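Local coordinates for protein elongation factor G (Thermus thermophilus, PDB 2DY1) that probably acts as a GTP-hydrolysing elongation factor in bacterial translation, and here holds GTP with a magnesium ion, at residues L14-A18 and A81-G85; G478-V483 and D546-F552. All blocks are in the same frame, centred on the assembly; numbering follows the deposited sequence.

Interaction 1: residues L14-A18 and A81-G85; sequences LVGHA and APGYG. With GTP (guanosine-5'-triphosphate), chain C.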
ATOM      1  N   LEU A  14      11.063   1.183 -11.617  1.00  6.99           N
ATOM      2  CA  LEU A  14      10.815   2.529 -12.153  1.00  8.36           C
ATOM      3  C   LEU A  14       9.589   3.021 -11.379  1.00  9.09           C
ATOM      4  O   LEU A  14       8.464   2.483 -11.521  1.00  9.31           O
ATOM      5  CB  LEU A  14      10.533   2.424 -13.653  1.00 10.28           C
ATOM      6  CG  LEU A  14      10.035   3.677 -14.367  1.00 10.46           C
ATOM      7  CD1 LEU A  14      11.006   4.841 -14.168  1.00 12.72           C
ATOM      8  CD2 LEU A  14       9.922   3.338 -15.839  1.00 10.16           C
ATOM      9  N   VAL A  15       9.803   4.051 -10.564  1.00  8.52           N
ATOM     10  CA  VAL A  15       8.765   4.585  -9.688  1.00  7.48           C
ATOM     11  C   VAL A  15       8.679   6.086  -9.849  1.00  7.95           C
ATOM     12  O   VAL A  15       9.520   6.693 -10.513  1.00 10.56           O
ATOM     13  CB  VAL A  15       9.082   4.261  -8.218  1.00  7.36           C
ATOM     14  CG1 VAL A  15       9.020   2.742  -8.003  1.00 10.76           C
ATOM     15  CG2 VAL A  15      10.512   4.751  -7.846  1.00 10.16           C
ATOM     16  N   GLY A  16       7.652   6.675  -9.260  1.00  9.15           N
ATOM     17  CA  GLY A  16       7.499   8.121  -9.359  1.00  9.60           C
ATOM     18  C   GLY A  16       6.029   8.494  -9.280  1.00 10.76           C
ATOM     19  O   GLY A  16       5.163   7.636  -9.367  1.00 12.70           O
ATOM     20  N   HIS A  17       5.750   9.775  -9.114  1.00 10.70           N
ATOM     21  CA  HIS A  17       4.380  10.242  -9.016  1.00 13.37           C
ATOM     22  C   HIS A  17       3.573   9.872 -10.236  1.00 12.73           C
ATOM     23  O   HIS A  17       4.092   9.753 -11.349  1.00 11.84           O
ATOM     24  CB  HIS A  17       4.366  11.764  -8.875  1.00 13.74           C
ATOM     25  CG  HIS A  17       3.069  12.319  -8.374  1.00 17.09           C
ATOM     26  ND1 HIS A  17       2.766  12.409  -7.032  1.00 20.78           N
ATOM     27  CD2 HIS A  17       2.000  12.817  -9.037  1.00 21.71           C
ATOM     28  CE1 HIS A  17       1.563  12.937  -6.890  1.00 23.10           C
ATOM     29  NE2 HIS A  17       1.077  13.195  -8.092  1.00 20.05           N
ATOM     30  N   ALA A  18       2.271   9.735 -10.022  1.00 13.09           N
ATOM     31  CA  ALA A  18       1.369   9.407 -11.098  1.00 14.00           C
ATOM     32  C   ALA A  18       1.539  10.373 -12.269  1.00 13.50           C
ATOM     33  O   ALA A  18       1.570  11.594 -12.084  1.00 13.82           O
ATOM     34  CB  ALA A  18      -0.067   9.454 -10.579  1.00 12.94           C
ATOM     35  N   ALA A  81       6.323   0.404 -12.378  1.00  9.07           N
ATOM     36  CA  ALA A  81       5.412   0.392 -11.234  1.00  8.64           C
ATOM     37  C   ALA A  81       4.355   1.468 -11.237  1.00  7.93           C
ATOM     38  O   ALA A  81       4.462   2.443 -11.989  1.00  9.07           O
ATOM     39  CB  ALA A  81       6.260   0.522  -9.933  1.00  9.73           C
ATOM     40  N   PRO A  82       3.325   1.307 -10.386  1.00  9.91           N
ATOM     41  CA  PRO A  82       2.254   2.299 -10.288  1.00  9.24           C
ATOM     42  C   PRO A  82       2.801   3.614  -9.747  1.00  9.95           C
ATOM     43  O   PRO A  82       3.902   3.693  -9.171  1.00 10.65           O
ATOM     44  CB  PRO A  82       1.294   1.688  -9.272  1.00  9.61           C
ATOM     45  CG  PRO A  82       1.480   0.202  -9.459  1.00  8.67           C
ATOM     46  CD  PRO A  82       2.998   0.111  -9.582  1.00  8.91           C
ATOM     47  N   GLY A  83       1.980   4.645  -9.884  1.00 12.30           N
ATOM     48  CA  GLY A  83       2.340   5.944  -9.367  1.00 11.25           C
ATOM     49  C   GLY A  83       1.439   6.313  -8.187  1.00 13.76           C
ATOM     50  O   GLY A  83       1.884   6.903  -7.221  1.00 16.25           O
ATOM     51  N   TYR A  84       0.166   5.931  -8.240  1.00 10.79           N
ATOM     52  CA  TYR A  84      -0.754   6.300  -7.168  1.00 10.87           C
ATOM     53  C   TYR A  84      -0.580   5.503  -5.886  1.00 13.70           C
ATOM     54  O   TYR A  84      -0.340   4.290  -5.930  1.00 11.26           O
ATOM     55  CB  TYR A  84      -2.206   6.151  -7.638  1.00 10.85           C
ATOM     56  CG  TYR A  84      -2.670   7.235  -8.582  1.00 10.98           C
ATOM     57  CD1 TYR A  84      -3.007   6.941  -9.898  1.00 11.37           C
ATOM     58  CD2 TYR A  84      -2.785   8.555  -8.144  1.00 15.12           C
ATOM     59  CE1 TYR A  84      -3.456   7.932 -10.775  1.00 14.54           C
ATOM     60  CE2 TYR A  84      -3.231   9.555  -9.011  1.00 16.13           C
ATOM     61  CZ  TYR A  84      -3.562   9.236 -10.317  1.00 16.51           C
ATOM     62  OH  TYR A  84      -3.977  10.222 -11.186  1.00 17.30           O
ATOM     63  N   GLY A  85      -0.746   6.180  -4.749  1.00 16.67           N
ATOM     64  CA  GLY A  85      -0.612   5.526  -3.451  1.00 16.14           C
ATOM     65  C   GLY A  85      -1.647   4.433  -3.235  1.00 14.07           C
ATOM     66  O   GLY A  85      -1.508   3.564  -2.370  1.00 12.84           O
TER
HETATM   67  PG  GTP C 700       1.163   6.261 -13.805  1.00 10.86           P
HETATM   68  O1G GTP C 700      -0.408   6.598 -13.772  1.00 13.18           O
HETATM   69  O2G GTP C 700       1.365   4.739 -14.270  1.00 10.80           O
HETATM   70  O3G GTP C 700       1.845   6.553 -12.524  1.00 14.90           O
HETATM   71  O3B GTP C 700       1.685   7.209 -14.999  1.00  9.77           O
HETATM   72  PB  GTP C 700       3.096   7.051 -15.745  1.00 11.27           P
HETATM   73  O1B GTP C 700       4.158   7.608 -14.875  1.00 11.91           O
HETATM   74  O2B GTP C 700       3.257   5.656 -16.220  1.00  8.00           O
HETATM   75  O3A GTP C 700       2.938   8.094 -16.954  1.00 13.85           O
HETATM   76  PA  GTP C 700       2.437   7.697 -18.425  1.00 14.91           P
HETATM   77  O1A GTP C 700       3.549   7.044 -19.152  1.00 14.79           O
HETATM   78  O2A GTP C 700       1.145   6.982 -18.314  1.00 15.16           O
HETATM   79  O5' GTP C 700       2.194   9.131 -19.110  1.00 13.65           O
HETATM   80  C5' GTP C 700       1.057   9.896 -18.709  1.00 14.65           C
HETATM   81  C4' GTP C 700       0.804  11.016 -19.715  1.00 19.65           C
HETATM   82  O4' GTP C 700       2.043  11.733 -19.850  1.00 15.10           O
HETATM   83  C3' GTP C 700       0.495  10.421 -21.091  1.00 20.18           C
HETATM   84  O3' GTP C 700      -0.376  11.308 -21.799  1.00 24.77           O
HETATM   85  C2' GTP C 700       1.869  10.385 -21.758  1.00 19.94           C
HETATM   86  O2' GTP C 700       1.711  10.492 -23.176  1.00 21.94           O
HETATM   87  C1' GTP C 700       2.424  11.708 -21.234  1.00 11.76           C
HETATM   88  N9  GTP C 700       3.899  11.798 -21.332  1.00 14.53           N
HETATM   89  C8  GTP C 700       4.772  10.916 -20.847  1.00 13.98           C
HETATM   90  N7  GTP C 700       6.009  11.384 -20.995  1.00 14.05           N
HETATM   91  C5  GTP C 700       5.928  12.573 -21.587  1.00 13.10           C
HETATM   92  C6  GTP C 700       6.872  13.512 -21.989  1.00 18.90           C
HETATM   93  O6  GTP C 700       8.074  13.353 -21.777  1.00 16.27           O
HETATM   94  N1  GTP C 700       6.427  14.682 -22.617  1.00 16.72           N
HETATM   95  C2  GTP C 700       5.057  14.887 -22.823  1.00 20.68           C
HETATM   96  N2  GTP C 700       4.629  15.997 -23.417  1.00 19.77           N
HETATM   97  N3  GTP C 700       4.176  13.960 -22.417  1.00 17.96           N
HETATM   98  C4  GTP C 700       4.581  12.833 -21.814  1.00 16.38           C
HETATM   99  O   HOH W   1       5.911   4.977  -7.692  1.00 10.46           O
HETATM  100  O   HOH W   2       1.438   9.587  -7.114  1.00 18.90           O

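Interaction 2: residues G478-V483 and D546-F552; sequences GQYGDV and DSSDLAF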
ATOM      1  N   GLY A 478     -36.151 -31.453  35.247  1.00 58.71           N
ATOM      2  CA  GLY A 478     -36.484 -30.039  35.244  1.00 47.11           C
ATOM      3  C   GLY A 478     -35.298 -29.088  35.210  1.00 36.37           C
ATOM      4  O   GLY A 478     -34.147 -29.511  35.143  1.00 35.06           O
ATOM      5  N   GLN A 479     -35.598 -27.795  35.253  1.00 33.90           N
ATOM      6  CA  GLN A 479     -34.571 -26.758  35.235  1.00 30.25           C
ATOM      7  C   GLN A 479     -34.827 -25.723  36.306  1.00 27.92           C
ATOM      8  O   GLN A 479     -35.976 -25.370  36.574  1.00 25.78           O
ATOM      9  CB  GLN A 479     -34.544 -26.045  33.878  1.00 32.94           C
ATOM     10  CG  GLN A 479     -33.861 -26.825  32.770  1.00 38.85           C
ATOM     11  CD  GLN A 479     -32.405 -27.126  33.076  1.00 46.45           C
ATOM     12  OE1 GLN A 479     -31.819 -28.042  32.500  1.00 51.40           O
ATOM     13  NE2 GLN A 479     -31.812 -26.357  33.977  1.00 40.03           N
ATOM     14  N   TYR A 480     -33.754 -25.224  36.922  1.00 25.43           N
ATOM     15  CA  TYR A 480     -33.922 -24.199  37.937  1.00 21.56           C
ATOM     16  C   TYR A 480     -32.691 -23.304  38.068  1.00 16.31           C
ATOM     17  O   TYR A 480     -31.589 -23.785  38.308  1.00 20.02           O
ATOM     18  CB  TYR A 480     -34.263 -24.838  39.292  1.00 23.35           C
ATOM     19  CG  TYR A 480     -34.493 -23.834  40.396  1.00 24.10           C
ATOM     20  CD1 TYR A 480     -33.420 -23.309  41.135  1.00 23.84           C
ATOM     21  CD2 TYR A 480     -35.775 -23.384  40.692  1.00 21.34           C
ATOM     22  CE1 TYR A 480     -33.637 -22.371  42.133  1.00 17.89           C
ATOM     23  CE2 TYR A 480     -36.001 -22.436  41.687  1.00 23.61           C
ATOM     24  CZ  TYR A 480     -34.924 -21.935  42.403  1.00 20.94           C
ATOM     25  OH  TYR A 480     -35.154 -20.998  43.374  1.00 21.92           O
ATOM     26  N   GLY A 481     -32.918 -22.004  37.872  1.00 24.78           N
ATOM     27  CA  GLY A 481     -31.870 -21.002  38.006  1.00 19.69           C
ATOM     28  C   GLY A 481     -32.495 -19.787  38.659  1.00 20.03           C
ATOM     29  O   GLY A 481     -33.585 -19.365  38.275  1.00 20.63           O
ATOM     30  N   ASP A 482     -31.813 -19.206  39.649  1.00 18.47           N
ATOM     31  CA  ASP A 482     -32.358 -18.046  40.351  1.00 18.74           C
ATOM     32  C   ASP A 482     -31.183 -17.126  40.633  1.00 16.99           C
ATOM     33  O   ASP A 482     -30.280 -17.467  41.408  1.00 16.80           O
ATOM     34  CB  ASP A 482     -33.008 -18.520  41.654  1.00 18.37           C
ATOM     35  CG  ASP A 482     -33.531 -17.390  42.499  1.00 21.08           C
ATOM     36  OD1 ASP A 482     -33.926 -17.671  43.649  1.00 24.48           O
ATOM     37  OD2 ASP A 482     -33.564 -16.230  42.038  1.00 18.65           O
ATOM     38  N   VAL A 483     -31.200 -15.970  39.985  1.00 19.35           N
ATOM     39  CA  VAL A 483     -30.115 -15.004  40.098  1.00 19.25           C
ATOM     40  C   VAL A 483     -30.584 -13.599  40.423  1.00 18.87           C
ATOM     41  O   VAL A 483     -31.515 -13.085  39.797  1.00 19.11           O
ATOM     42  CB  VAL A 483     -29.330 -14.947  38.734  1.00 20.61           C
ATOM     43  CG1 VAL A 483     -28.248 -13.875  38.776  1.00 21.88           C
ATOM     44  CG2 VAL A 483     -28.731 -16.306  38.425  1.00 18.90           C
ATOM     45  N   ASP A 546     -32.558 -30.036  39.968  1.00 36.37           N
ATOM     46  CA  ASP A 546     -32.861 -29.318  38.737  1.00 34.35           C
ATOM     47  C   ASP A 546     -31.937 -28.210  38.244  1.00 34.39           C
ATOM     48  O   ASP A 546     -32.107 -27.742  37.118  1.00 30.70           O
ATOM     49  CB  ASP A 546     -34.271 -28.737  38.830  1.00 39.93           C
ATOM     50  CG  ASP A 546     -35.314 -29.793  39.091  1.00 47.55           C
ATOM     51  OD1 ASP A 546     -34.941 -30.978  39.212  1.00 49.10           O
ATOM     52  OD2 ASP A 546     -36.507 -29.433  39.178  1.00 50.78           O
ATOM     53  N   SER A 547     -30.986 -27.770  39.063  1.00 29.59           N
ATOM     54  CA  SER A 547     -30.101 -26.696  38.627  1.00 24.86           C
ATOM     55  C   SER A 547     -29.027 -27.142  37.636  1.00 30.56           C
ATOM     56  O   SER A 547     -28.503 -28.252  37.723  1.00 30.18           O
ATOM     57  CB  SER A 547     -29.464 -26.007  39.843  1.00 26.86           C
ATOM     58  OG  SER A 547     -30.377 -25.068  40.369  1.00 23.39           O
ATOM     59  N   SER A 548     -28.690 -26.258  36.701  1.00 26.61           N
ATOM     60  CA  SER A 548     -27.689 -26.565  35.677  1.00 29.42           C
ATOM     61  C   SER A 548     -27.064 -25.282  35.149  1.00 26.83           C
ATOM     62  O   SER A 548     -27.490 -24.190  35.515  1.00 28.64           O
ATOM     63  CB  SER A 548     -28.350 -27.286  34.503  1.00 20.85           C
ATOM     64  OG  SER A 548     -29.235 -26.411  33.820  1.00 28.26           O
ATOM     65  N   ASP A 549     -26.073 -25.414  34.273  1.00 29.30           N
ATOM     66  CA  ASP A 549     -25.444 -24.237  33.688  1.00 22.73           C
ATOM     67  C   ASP A 549     -26.443 -23.525  32.783  1.00 29.10           C
ATOM     68  O   ASP A 549     -26.528 -22.298  32.785  1.00 28.47           O
ATOM     69  CB  ASP A 549     -24.202 -24.622  32.886  1.00 31.46           C
ATOM     70  CG  ASP A 549     -23.082 -25.135  33.767  1.00 32.57           C
ATOM     71  OD1 ASP A 549     -22.955 -24.659  34.916  1.00 36.04           O
ATOM     72  OD2 ASP A 549     -22.315 -26.002  33.309  1.00 35.50           O
ATOM     73  N   LEU A 550     -27.213 -24.293  32.016  1.00 24.22           N
ATOM     74  CA  LEU A 550     -28.199 -23.695  31.119  1.00 21.90           C
ATOM     75  C   LEU A 550     -29.240 -22.901  31.892  1.00 22.25           C
ATOM     76  O   LEU A 550     -29.583 -21.781  31.504  1.00 26.85           O
ATOM     77  CB  LEU A 550     -28.899 -24.783  30.278  1.00 23.38           C
ATOM     78  CG  LEU A 550     -30.119 -24.313  29.471  1.00 26.83           C
ATOM     79  CD1 LEU A 550     -29.680 -23.345  28.379  1.00 23.41           C
ATOM     80  CD2 LEU A 550     -30.836 -25.525  28.858  1.00 29.72           C
ATOM     81  N   ALA A 551     -29.758 -23.483  32.976  1.00 23.15           N
ATOM     82  CA  ALA A 551     -30.763 -22.809  33.792  1.00 22.14           C
ATOM     83  C   ALA A 551     -30.185 -21.514  34.347  1.00 13.52           C
ATOM     84  O   ALA A 551     -30.882 -20.490  34.395  1.00 20.66           O
ATOM     85  CB  ALA A 551     -31.196 -23.711  34.933  1.00 28.19           C
ATOM     86  N   PHE A 552     -28.926 -21.555  34.751  1.00 21.32           N
ATOM     87  CA  PHE A 552     -28.309 -20.344  35.287  1.00 19.77           C
ATOM     88  C   PHE A 552     -27.930 -19.336  34.197  1.00 21.36           C
ATOM     89  O   PHE A 552     -27.981 -18.138  34.441  1.00 23.47           O
ATOM     90  CB  PHE A 552     -27.106 -20.683  36.186  1.00 18.04           C
ATOM     91  CG  PHE A 552     -27.483 -20.875  37.636  1.00 18.16           C
ATOM     92  CD1 PHE A 552     -27.534 -22.148  38.202  1.00 20.51           C
ATOM     93  CD2 PHE A 552     -27.893 -19.781  38.402  1.00 19.74           C
ATOM     94  CE1 PHE A 552     -27.995 -22.327  39.513  1.00 23.72           C
ATOM     95  CE2 PHE A 552     -28.358 -19.946  39.707  1.00 19.51           C
ATOM     96  CZ  PHE A 552     -28.407 -21.228  40.265  1.00 21.25           C
TER
HETATM   97  O   HOH W   3     -29.570 -28.449  31.409  1.00 40.32           O

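Interaction 1: residues L14-A18 and A81-G85
The carbonyl oxygen of G16 takes a CA-H...O contact from G83, whose CA lies 3.3 Å from G16 O, while K22 NZ hydrogen-bonds to the same oxygen. Lacking a side chain, G83 comes close to both that carbonyl and the gamma-phosphate of GTP, its CA approaching O3G to 3.3 Å. At the strand end, A81 N donates to L14 O across 3.1 Å. Two waters bridge the backbones. One accepts from G16 N and lies 2.8 Å from P82 O, to which it probably donates; the other accepts from A18 N and donates to G83 O over 2.7 Å. At the far end, A18 CB sits over the centre of the Y84 ring, 3.5 Å from its centroid and 11° off the normal, a CH-pi contact. With CG of Y84 anti to its own carbonyl carbon (chi1 -75°), a side chain that starts away from A18 brings its ring back beneath the methyl. The arrangement joins the start of the P-loop to the DxxG (switch II) segment, a pairing familiar in translational GTPases. V15 and A81 reach helix 88-97, L14 packs on helix 22-32, and strand 9-16 runs between strands 74-80 and 100-106.

Interaction 2: residues G478-V483 and D546-F552
S547 OG donates to Y480 O over 2.7 Å, approaching from 39° above the carbonyl plane, and accepts from H543 N, so the hydroxyl serves as donor and acceptor at once. Next to it, Y480 N makes a weak bond of 3.0 Å to D546 O. These two bonds occupy the Y480 peptide groups on the side of strand 477-489 away from strand 464-474, which pairs with Q479 and G481. S548 is the N-cap of helix 549-566: its OG, held between its own N and carbonyl carbon (chi1 68°), accepts from A551 N at 3.1 Å with a nearly straight 168° angle. Q479, bent at chi2, brings its amide to that same hydroxyl, although the place of NE2 is doubtful. Further along, contacts turn apolar. G481 CA stands 4.0 Å above the centroid of the F552 ring, whereas V483 CG2 meets the ring edge, 3.6 Å from CD2. Y480 OH and both D482 carboxylate oxygens find partners on neighbouring strands, through S541 and Q467. Thus S547 OG satisfies Y480 O, S548 OG caps A551 N and D546 O takes Y480 N only weakly, leaving the first aromatic of the helix to seal against glycine and valine.

Both interactions set a strand, in interaction 1 with the loop after it, against a loop leading into a helix, which in interaction 2 takes part itself. In both a glycine lets backbone come close to a partner, but their settings differ. Interaction 1 is buried in the GTP-binding domain and borders the gamma-phosphate, its segments joined by backbone atoms, waters and a methyl-on-ring contact. Interaction 2 is partly buried, lies in domain IV far from the nucleotide, and relies on serine hydroxyls, a helix cap and an aromatic ring. The nearest atoms of interactions 1 and 2 are about 50 Å apart, and no element is shared. The first contributes A18 and G83 to a ligand pocket; the second joins a sheet to the helix packed beside it.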